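PDB 3NA6: succinylglutamate desuccinylase/aspartoacylase from Ruegeria sp. TM1040, which probably hydrolyses the amide bond of an N-acylated amino acid, as zinc-dependent relatives of the succinylglutamate desuccinylase/aspartoacylase family do. Local coordinates for residues K50-L54 against L233-I238; I39-Q45 against R84-Y90; N179-V184 against I245-L251. One frame throughout, in Å; residues are numbered along the deposited sequence. Where two conformers were deposited one is given.

In the fold
All three contacts reach one mixed sheet of ten strands. Contact 2 pairs strand 36-46 with strand 83-88; contact 1 sets the end of helix 219-235 and the loop after it against strand 51-55, the next strand of the sheet. Their centres are about 13 Å apart, and they touch through Ile86 and Leu85. Contact 3, where strand 182-186 pairs with the outermost strand 249-250, has its centre about 20 Å from that of contact 1 and about 27 Å from that of contact 2. Along the chain contact 1 crosses both others, whereas contact 2 closes before contact 3 opens. Together they pair strands in two distant parts of the sheet and hold helix 219-235 against it.

Contact 1: residues K50-L54 against L233-I238; sequences KTALL and LIHFGI. With CA (calcium ion), chain C.
Ile238 and Ala52 make the tight part of this contact, where the loop after helix 219-235 settles on strand 51-55 of the central sheet. Ile238 holds CG1 opposite its carbonyl carbon (chi1 -56°) and extends beyond it, which brings the terminal methyl CD1 to 3.5 Å from Ala52 CB. The same CD1 lies 3.5 Å from Lys50 O, beside the backbone at the start of 50-54. Leu233, in the last turn of the helix, reaches in beside it, its CD2 being 4.1 Å from Ala52 CB and 4.3 Å from Leu54 CD2. Alanine suits the middle of this group because its single methyl lets two branched chains come close to the strand. Leu85 and Val140 of the neighbouring strands add to the apolar packing.

The solvent side is looser. Lys50 lays its methylenes across Phe236 at about a right angle, with Lys50 CE 3.5 Å from Phe236 O. A water bridges the backbones there, accepting from Lys50 N and donating to Phe236 O at 2.7 Å. Gly237 then ends the helix in a Schellman motif, its positive phi (77°) favouring glycine, and its O binds the calcium ion at 2.4 Å, together with four waters and Thr82.

With an alanine in place of Ile238, the reach of CD1 is lost, and Ala52 CB would probably face a gap beside Leu233. No hydrogen bond directly joins the two segments, which implies that apolar fit holds the buried part, while a water links the two backbones on the solvent side and the calcium ion holds the Gly237 carbonyl next to it.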
# COMPACT_ATOMS: atom_id res chain seq x y z
N LYS A 50 45.57 -16.85 4.21
CA LYS A 50 44.52 -16.49 3.28
C LYS A 50 43.56 -15.46 3.89
O LYS A 50 43.40 -15.34 5.13
CB LYS A 50 43.72 -17.72 2.89
CG LYS A 50 44.43 -18.78 2.06
CD LYS A 50 43.40 -19.75 1.51
CE LYS A 50 43.97 -21.12 1.23
NZ LYS A 50 44.67 -21.20 -0.05
N THR A 51 42.91 -14.73 2.98
CA THR A 51 41.77 -13.92 3.32
C THR A 51 40.55 -14.66 2.83
O THR A 51 40.53 -15.12 1.69
CB THR A 51 41.82 -12.54 2.64
OG1 THR A 51 42.91 -11.78 3.17
CG2 THR A 51 40.44 -11.80 2.85
N ALA A 52 39.56 -14.81 3.71
CA ALA A 52 38.26 -15.36 3.34
C ALA A 52 37.21 -14.27 3.46
O ALA A 52 37.16 -13.53 4.45
CB ALA A 52 37.88 -16.55 4.22
N LEU A 53 36.38 -14.19 2.42
CA LEU A 53 35.22 -13.34 2.39
C LEU A 53 33.98 -14.18 2.63
O LEU A 53 33.63 -15.08 1.85
CB LEU A 53 35.13 -12.60 1.06
CG LEU A 53 34.01 -11.55 0.90
CD1 LEU A 53 34.12 -10.40 1.94
CD2 LEU A 53 34.02 -11.00 -0.53
N LEU A 54 33.31 -13.88 3.74
CA LEU A 54 32.22 -14.70 4.28
C LEU A 54 30.92 -13.89 4.28
O LEU A 54 30.84 -12.82 4.91
CB LEU A 54 32.54 -15.16 5.70
CG LEU A 54 33.96 -15.76 5.85
CD1 LEU A 54 34.33 -15.88 7.28
CD2 LEU A 54 34.02 -17.08 5.11
N LEU A 233 37.13 -22.97 7.31
CA LEU A 233 38.16 -22.04 7.78
C LEU A 233 39.44 -22.75 8.27
O LEU A 233 40.56 -22.22 8.09
CB LEU A 233 37.60 -21.07 8.84
CG LEU A 233 36.57 -20.03 8.33
CD1 LEU A 233 36.08 -19.14 9.49
CD2 LEU A 233 37.11 -19.21 7.18
N ILE A 234 39.31 -23.94 8.85
CA ILE A 234 40.47 -24.81 9.15
C ILE A 234 41.12 -25.31 7.84
O ILE A 234 42.33 -25.26 7.69
CB ILE A 234 40.09 -26.00 10.06
CG1 ILE A 234 39.69 -25.50 11.46
CG2 ILE A 234 41.29 -27.00 10.20
CD1 ILE A 234 38.97 -26.57 12.39
N HIS A 235 40.30 -25.80 6.91
CA HIS A 235 40.75 -26.27 5.59
C HIS A 235 41.57 -25.18 4.87
O HIS A 235 42.62 -25.47 4.25
CB HIS A 235 39.52 -26.68 4.74
CG HIS A 235 39.82 -27.18 3.35
ND1 HIS A 235 40.26 -28.46 3.09
CD2 HIS A 235 39.73 -26.56 2.15
CE1 HIS A 235 40.41 -28.61 1.78
NE2 HIS A 235 40.10 -27.48 1.19
N PHE A 236 41.12 -23.93 4.98
CA PHE A 236 41.80 -22.79 4.36
C PHE A 236 42.99 -22.27 5.18
O PHE A 236 43.66 -21.31 4.76
CB PHE A 236 40.82 -21.63 4.10
CG PHE A 236 39.69 -21.95 3.12
CD1 PHE A 236 39.94 -22.67 1.95
CD2 PHE A 236 38.41 -21.48 3.35
CE1 PHE A 236 38.91 -22.92 1.04
CE2 PHE A 236 37.38 -21.73 2.43
CZ PHE A 236 37.64 -22.47 1.29
N GLY A 237 43.22 -22.86 6.34
CA GLY A 237 44.36 -22.52 7.17
C GLY A 237 44.21 -21.22 7.95
O GLY A 237 45.17 -20.72 8.50
N ILE A 238 43.00 -20.70 8.04
CA ILE A 238 42.80 -19.41 8.71
C ILE A 238 42.54 -19.58 10.21
O ILE A 238 42.98 -18.73 11.03
CB ILE A 238 41.66 -18.60 8.05
CG1 ILE A 238 41.94 -18.42 6.54
CG2 ILE A 238 41.49 -17.25 8.75
CD1 ILE A 238 40.85 -17.69 5.69
CA CA C . 47.39 -21.12 9.21
O HOH W 1 45.80 -19.75 5.30
O HOH W 2 46.84 -23.24 10.39
O HOH W 3 48.14 -22.59 7.28
O HOH W 4 49.67 -20.59 10.17
O HOH W 5 47.78 -19.27 7.39

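Contact 2: residues I39-Q45 against R84-Y90; sequences IPITVIQ and RLIIVPY
Ile41 sends CG1 away from its backbone N (chi1 -175°) and stays extended, carrying CD1 alongside Ile86 to 3.8 Å from Ile86 CG2. Arg84 also starts opposite its backbone N but bends at chi3 (52°), and its CD passes 3.4 Å from Gln45 OE1. Both contacts sit on an antiparallel β ladder within the mixed sheet, the first running diagonally across it. Thr42 with Ile87 and Ile44 with Leu85 are its hydrogen-bonded pairs, each closed by two bonds; Ile87 N gives to Thr42 O at 2.8 Å, and Leu85 N to Ile44 O at 2.7 Å. Val43 with Ile86 between them and Gln45 with Arg84 beyond Ile44-Leu85 are non-hydrogen-bonded pairs, with side chains on the opposite face. Branched residues suit these buried strands, whose extended backbone accommodates a branch at CB.

The amide of Gln45 and the guanidinium of Arg84 stand 65° apart, and their N-H groups go to other partners: Gln45 NE2 to Asp16, Arg84 NE to Thr51 and NH1 to Leu13 O. On the face shared with Ile44, Thr42 OG1 bonds to His20 and to Thr293 of the second subunit, tying this sheet into the assembly.

Past the Thr42-Ile87 pair no further backbone bond joins the strands directly. Pro40 CG meets the edge of the Tyr90 ring, and a single water continues the link, giving one bond to Pro40 O (2.7 Å) and one to Tyr90 O while accepting from Tyr90 N (2.9 Å).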
# COMPACT_ATOMS: atom_id res chain seq x y z
N ILE A 39 25.95 -1.13 5.99
CA ILE A 39 26.03 -2.60 5.94
C ILE A 39 27.01 -3.12 7.02
O ILE A 39 28.17 -2.80 6.95
CB ILE A 39 26.51 -3.08 4.57
CG1 ILE A 39 25.60 -2.53 3.47
CG2 ILE A 39 26.54 -4.62 4.50
CD1 ILE A 39 26.02 -2.97 2.08
N PRO A 40 26.56 -3.96 7.98
CA PRO A 40 27.51 -4.37 9.02
C PRO A 40 28.63 -5.20 8.46
O PRO A 40 28.42 -6.00 7.55
CB PRO A 40 26.65 -5.21 9.97
CG PRO A 40 25.30 -4.57 9.82
CD PRO A 40 25.21 -4.41 8.32
N ILE A 41 29.83 -4.99 9.00
CA ILE A 41 31.00 -5.73 8.58
C ILE A 41 31.95 -5.86 9.77
O ILE A 41 32.07 -4.96 10.58
CB ILE A 41 31.69 -5.04 7.36
CG1 ILE A 41 32.87 -5.90 6.84
CG2 ILE A 41 32.11 -3.60 7.69
CD1 ILE A 41 33.32 -5.46 5.44
N THR A 42 32.59 -7.03 9.87
CA THR A 42 33.66 -7.24 10.83
C THR A 42 34.88 -7.75 10.06
O THR A 42 34.76 -8.61 9.18
CB THR A 42 33.26 -8.27 11.91
OG1 THR A 42 32.33 -7.69 12.83
CG2 THR A 42 34.48 -8.72 12.68
N VAL A 43 36.04 -7.19 10.37
CA VAL A 43 37.31 -7.71 9.84
C VAL A 43 38.13 -8.17 11.01
O VAL A 43 38.27 -7.44 12.01
CB VAL A 43 38.10 -6.67 9.04
CG1 VAL A 43 39.44 -7.28 8.56
CG2 VAL A 43 37.24 -6.16 7.88
N ILE A 44 38.62 -9.41 10.90
CA ILE A 44 39.59 -9.97 11.86
C ILE A 44 40.84 -10.44 11.09
O ILE A 44 40.74 -11.30 10.21
CB ILE A 44 39.01 -11.16 12.67
CG1 ILE A 44 37.67 -10.76 13.32
CG2 ILE A 44 40.03 -11.64 13.73
CD1 ILE A 44 36.91 -11.93 13.99
N GLN A 45 41.99 -9.87 11.44
CA GLN A 45 43.26 -10.11 10.74
C GLN A 45 44.41 -10.28 11.73
O GLN A 45 44.53 -9.54 12.71
CB GLN A 45 43.57 -8.98 9.77
CG GLN A 45 44.96 -9.05 9.15
CD GLN A 45 45.23 -7.92 8.22
OE1 GLN A 45 44.57 -7.77 7.18
NE2 GLN A 45 46.21 -7.09 8.57
N ARG A 84 43.04 -13.59 7.41
CA ARG A 84 42.03 -12.56 7.53
C ARG A 84 40.65 -13.10 7.29
O ARG A 84 40.42 -13.82 6.30
CB ARG A 84 42.30 -11.44 6.55
CG ARG A 84 41.25 -10.30 6.62
CD ARG A 84 41.70 -9.05 5.92
NE ARG A 84 42.14 -9.32 4.55
CZ ARG A 84 42.37 -8.38 3.63
NH1 ARG A 84 42.18 -7.09 3.89
NH2 ARG A 84 42.78 -8.75 2.42
N LEU A 85 39.73 -12.74 8.17
CA LEU A 85 38.31 -12.96 7.95
C LEU A 85 37.62 -11.62 7.61
O LEU A 85 37.73 -10.69 8.37
CB LEU A 85 37.68 -13.58 9.21
CG LEU A 85 38.27 -14.90 9.70
CD1 LEU A 85 37.71 -15.24 11.09
CD2 LEU A 85 37.99 -16.04 8.70
N ILE A 86 36.93 -11.52 6.48
CA ILE A 86 36.06 -10.36 6.21
C ILE A 86 34.63 -10.92 6.28
O ILE A 86 34.22 -11.72 5.41
CB ILE A 86 36.31 -9.73 4.85
CG1 ILE A 86 37.75 -9.25 4.76
CG2 ILE A 86 35.36 -8.55 4.61
CD1 ILE A 86 38.21 -8.83 3.36
N ILE A 87 33.91 -10.54 7.35
CA ILE A 87 32.63 -11.14 7.72
C ILE A 87 31.49 -10.13 7.48
O ILE A 87 31.46 -9.06 8.08
CB ILE A 87 32.61 -11.52 9.20
CG1 ILE A 87 33.87 -12.33 9.57
CG2 ILE A 87 31.29 -12.26 9.53
CD1 ILE A 87 34.00 -12.72 11.06
N VAL A 88 30.55 -10.49 6.61
CA VAL A 88 29.37 -9.66 6.28
C VAL A 88 28.15 -10.57 6.46
O VAL A 88 27.74 -11.27 5.53
CB VAL A 88 29.48 -9.18 4.83
CG1 VAL A 88 28.28 -8.30 4.41
CG2 VAL A 88 30.80 -8.43 4.61
N PRO A 89 27.59 -10.61 7.67
CA PRO A 89 26.48 -11.56 7.93
C PRO A 89 25.21 -11.25 7.14
O PRO A 89 24.43 -12.15 6.88
CB PRO A 89 26.21 -11.42 9.42
CG PRO A 89 27.22 -10.44 9.96
CD PRO A 89 27.93 -9.80 8.84
N TYR A 90 25.02 -9.98 6.81
CA TYR A 90 23.84 -9.51 6.10
C TYR A 90 24.26 -8.83 4.79
O TYR A 90 24.45 -7.63 4.73
CB TYR A 90 23.03 -8.57 6.99
CG TYR A 90 22.82 -8.99 8.42
CD1 TYR A 90 22.28 -10.22 8.73
CD2 TYR A 90 23.07 -8.10 9.46
CE1 TYR A 90 22.02 -10.58 10.09
CE2 TYR A 90 22.82 -8.43 10.79
CZ TYR A 90 22.30 -9.70 11.10
OH TYR A 90 22.05 -10.04 12.43
O HOH W 6 26.11 -7.25 7.04

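Contact 3: residues N179-V184 against I245-L251; sequences NAPYSV and IDPSVTL
A parallel β ladder joins Tyr182 to Val249 and Ser183 to Thr250, adding the short strand 249-250 as the last one at this end of the mixed sheet. The bonds step from chain to chain as parallel pairing requires: Val249 N gives to Pro181 O at 2.9 Å, and Ser183 N to Val249 O at 2.8 Å. Leu251 N then bonds to Ser183 O at 2.9 Å. On one face the Tyr182 ring lies beside Val249, both pointing the same way, with Tyr182 CE2 3.7 Å from Val249 CG1; Leu251 CD2 approaches the same ring at CD2.

Two serine hydroxyls meet beside the start of the ladder. Ser248, with OG set opposite its backbone N (chi1 -170°), donates to Ala180 O at 2.6 Å, and Ser183 OG lies 2.8 Å from Ser248 OG. A short hydroxyl suits this place, since it can meet a backbone carbonyl close by.

Asn179 follows helix 165-178 with positive phi, a conformation asparagine tolerates well. Its amide grips both backbone groups of Asp246: OD1 accepts from Asp246 N at 2.7 Å, nearly straight at the hydrogen (173°), and ND2 donates to Asp246 O at 2.9 Å, a partner lying in the amide plane. Lys227 of helix 219-235 reaches the same spot, bonding to Asn179 OD1 and forming a salt bridge with Asp246 OD2.

The two amide bonds fix the rotation of the Asn179 side chain, its C=O and one N-H meeting the N-H and C=O of a single residue. Lys227 at OD1 would probably draw electron density from the amide and make ND2 a somewhat better donor to Asp246 O.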
# COMPACT_ATOMS: atom_id res chain seq x y z
N ASN A 179 31.33 -30.56 5.07
CA ASN A 179 30.79 -31.80 5.64
C ASN A 179 29.35 -31.65 6.14
O ASN A 179 28.99 -32.03 7.28
CB ASN A 179 31.74 -32.32 6.72
CG ASN A 179 31.32 -33.68 7.29
OD1 ASN A 179 31.14 -33.80 8.50
ND2 ASN A 179 31.15 -34.68 6.43
N ALA A 180 28.51 -31.10 5.27
CA ALA A 180 27.08 -30.98 5.57
C ALA A 180 26.50 -32.39 5.51
O ALA A 180 27.15 -33.33 5.03
CB ALA A 180 26.38 -30.03 4.57
N PRO A 181 25.28 -32.56 6.02
CA PRO A 181 24.73 -33.92 5.99
C PRO A 181 24.49 -34.42 4.57
O PRO A 181 24.43 -35.63 4.36
CB PRO A 181 23.40 -33.78 6.77
CG PRO A 181 23.64 -32.62 7.68
CD PRO A 181 24.48 -31.66 6.85
N TYR A 182 24.34 -33.52 3.61
CA TYR A 182 24.32 -33.89 2.19
C TYR A 182 25.41 -33.12 1.45
O TYR A 182 25.77 -32.00 1.83
CB TYR A 182 22.96 -33.64 1.52
CG TYR A 182 21.86 -34.52 2.02
CD1 TYR A 182 21.23 -34.24 3.22
CD2 TYR A 182 21.45 -35.63 1.29
CE1 TYR A 182 20.23 -35.02 3.69
CE2 TYR A 182 20.43 -36.42 1.76
CZ TYR A 182 19.83 -36.12 2.96
OH TYR A 182 18.81 -36.89 3.45
N SER A 183 25.93 -33.75 0.41
CA SER A 183 27.01 -33.22 -0.42
C SER A 183 26.59 -33.30 -1.88
O SER A 183 26.02 -34.32 -2.29
CB SER A 183 28.28 -34.06 -0.23
OG SER A 183 28.85 -33.81 1.03
N VAL A 184 26.86 -32.23 -2.62
CA VAL A 184 26.54 -32.13 -4.04
C VAL A 184 27.68 -31.51 -4.84
O VAL A 184 28.35 -30.61 -4.36
CB VAL A 184 25.35 -31.19 -4.31
CG1 VAL A 184 24.72 -31.56 -5.64
CG2 VAL A 184 24.35 -31.20 -3.17
N ILE A 245 34.07 -34.31 11.49
CA ILE A 245 33.72 -35.14 10.35
C ILE A 245 32.64 -36.13 10.73
O ILE A 245 32.83 -36.98 11.58
CB ILE A 245 34.90 -35.93 9.82
CG1 ILE A 245 36.04 -34.99 9.40
CG2 ILE A 245 34.46 -36.81 8.63
CD1 ILE A 245 37.43 -35.68 9.29
N ASP A 246 31.49 -36.01 10.08
CA ASP A 246 30.39 -36.93 10.26
C ASP A 246 30.05 -37.54 8.90
O ASP A 246 30.56 -37.11 7.87
CB ASP A 246 29.18 -36.17 10.80
CG ASP A 246 29.45 -35.52 12.14
OD1 ASP A 246 29.62 -36.27 13.11
OD2 ASP A 246 29.50 -34.28 12.24
N PRO A 247 29.19 -38.56 8.88
CA PRO A 247 28.72 -39.07 7.59
C PRO A 247 28.06 -37.98 6.74
O PRO A 247 27.46 -37.06 7.29
CB PRO A 247 27.66 -40.11 7.99
CG PRO A 247 28.09 -40.56 9.35
CD PRO A 247 28.71 -39.37 10.01
N SER A 248 28.22 -38.07 5.42
CA SER A 248 27.50 -37.20 4.48
C SER A 248 26.94 -38.05 3.34
O SER A 248 27.58 -39.00 2.87
CB SER A 248 28.40 -36.09 3.94
OG SER A 248 27.66 -35.10 3.22
N VAL A 249 25.73 -37.72 2.90
CA VAL A 249 25.09 -38.41 1.79
C VAL A 249 25.37 -37.62 0.51
O VAL A 249 25.05 -36.44 0.43
CB VAL A 249 23.54 -38.58 2.02
CG1 VAL A 249 22.84 -39.02 0.74
CG2 VAL A 249 23.29 -39.60 3.17
N THR A 250 25.99 -38.25 -0.48
CA THR A 250 26.24 -37.57 -1.75
C THR A 250 25.08 -37.80 -2.69
O THR A 250 24.61 -38.95 -2.87
CB THR A 250 27.52 -38.06 -2.41
OG1 THR A 250 28.61 -37.59 -1.62
CG2 THR A 250 27.67 -37.52 -3.83
N LEU A 251 24.60 -36.69 -3.28
CA LEU A 251 23.53 -36.73 -4.28
C LEU A 251 24.10 -36.77 -5.69
O LEU A 251 25.02 -36.00 -6.00
CB LEU A 251 22.63 -35.50 -4.16
CG LEU A 251 21.85 -35.31 -2.86
CD1 LEU A 251 21.09 -34.00 -2.90
CD2 LEU A 251 20.88 -36.50 -2.57
O HOH W 7 27.76 -34.38 8.23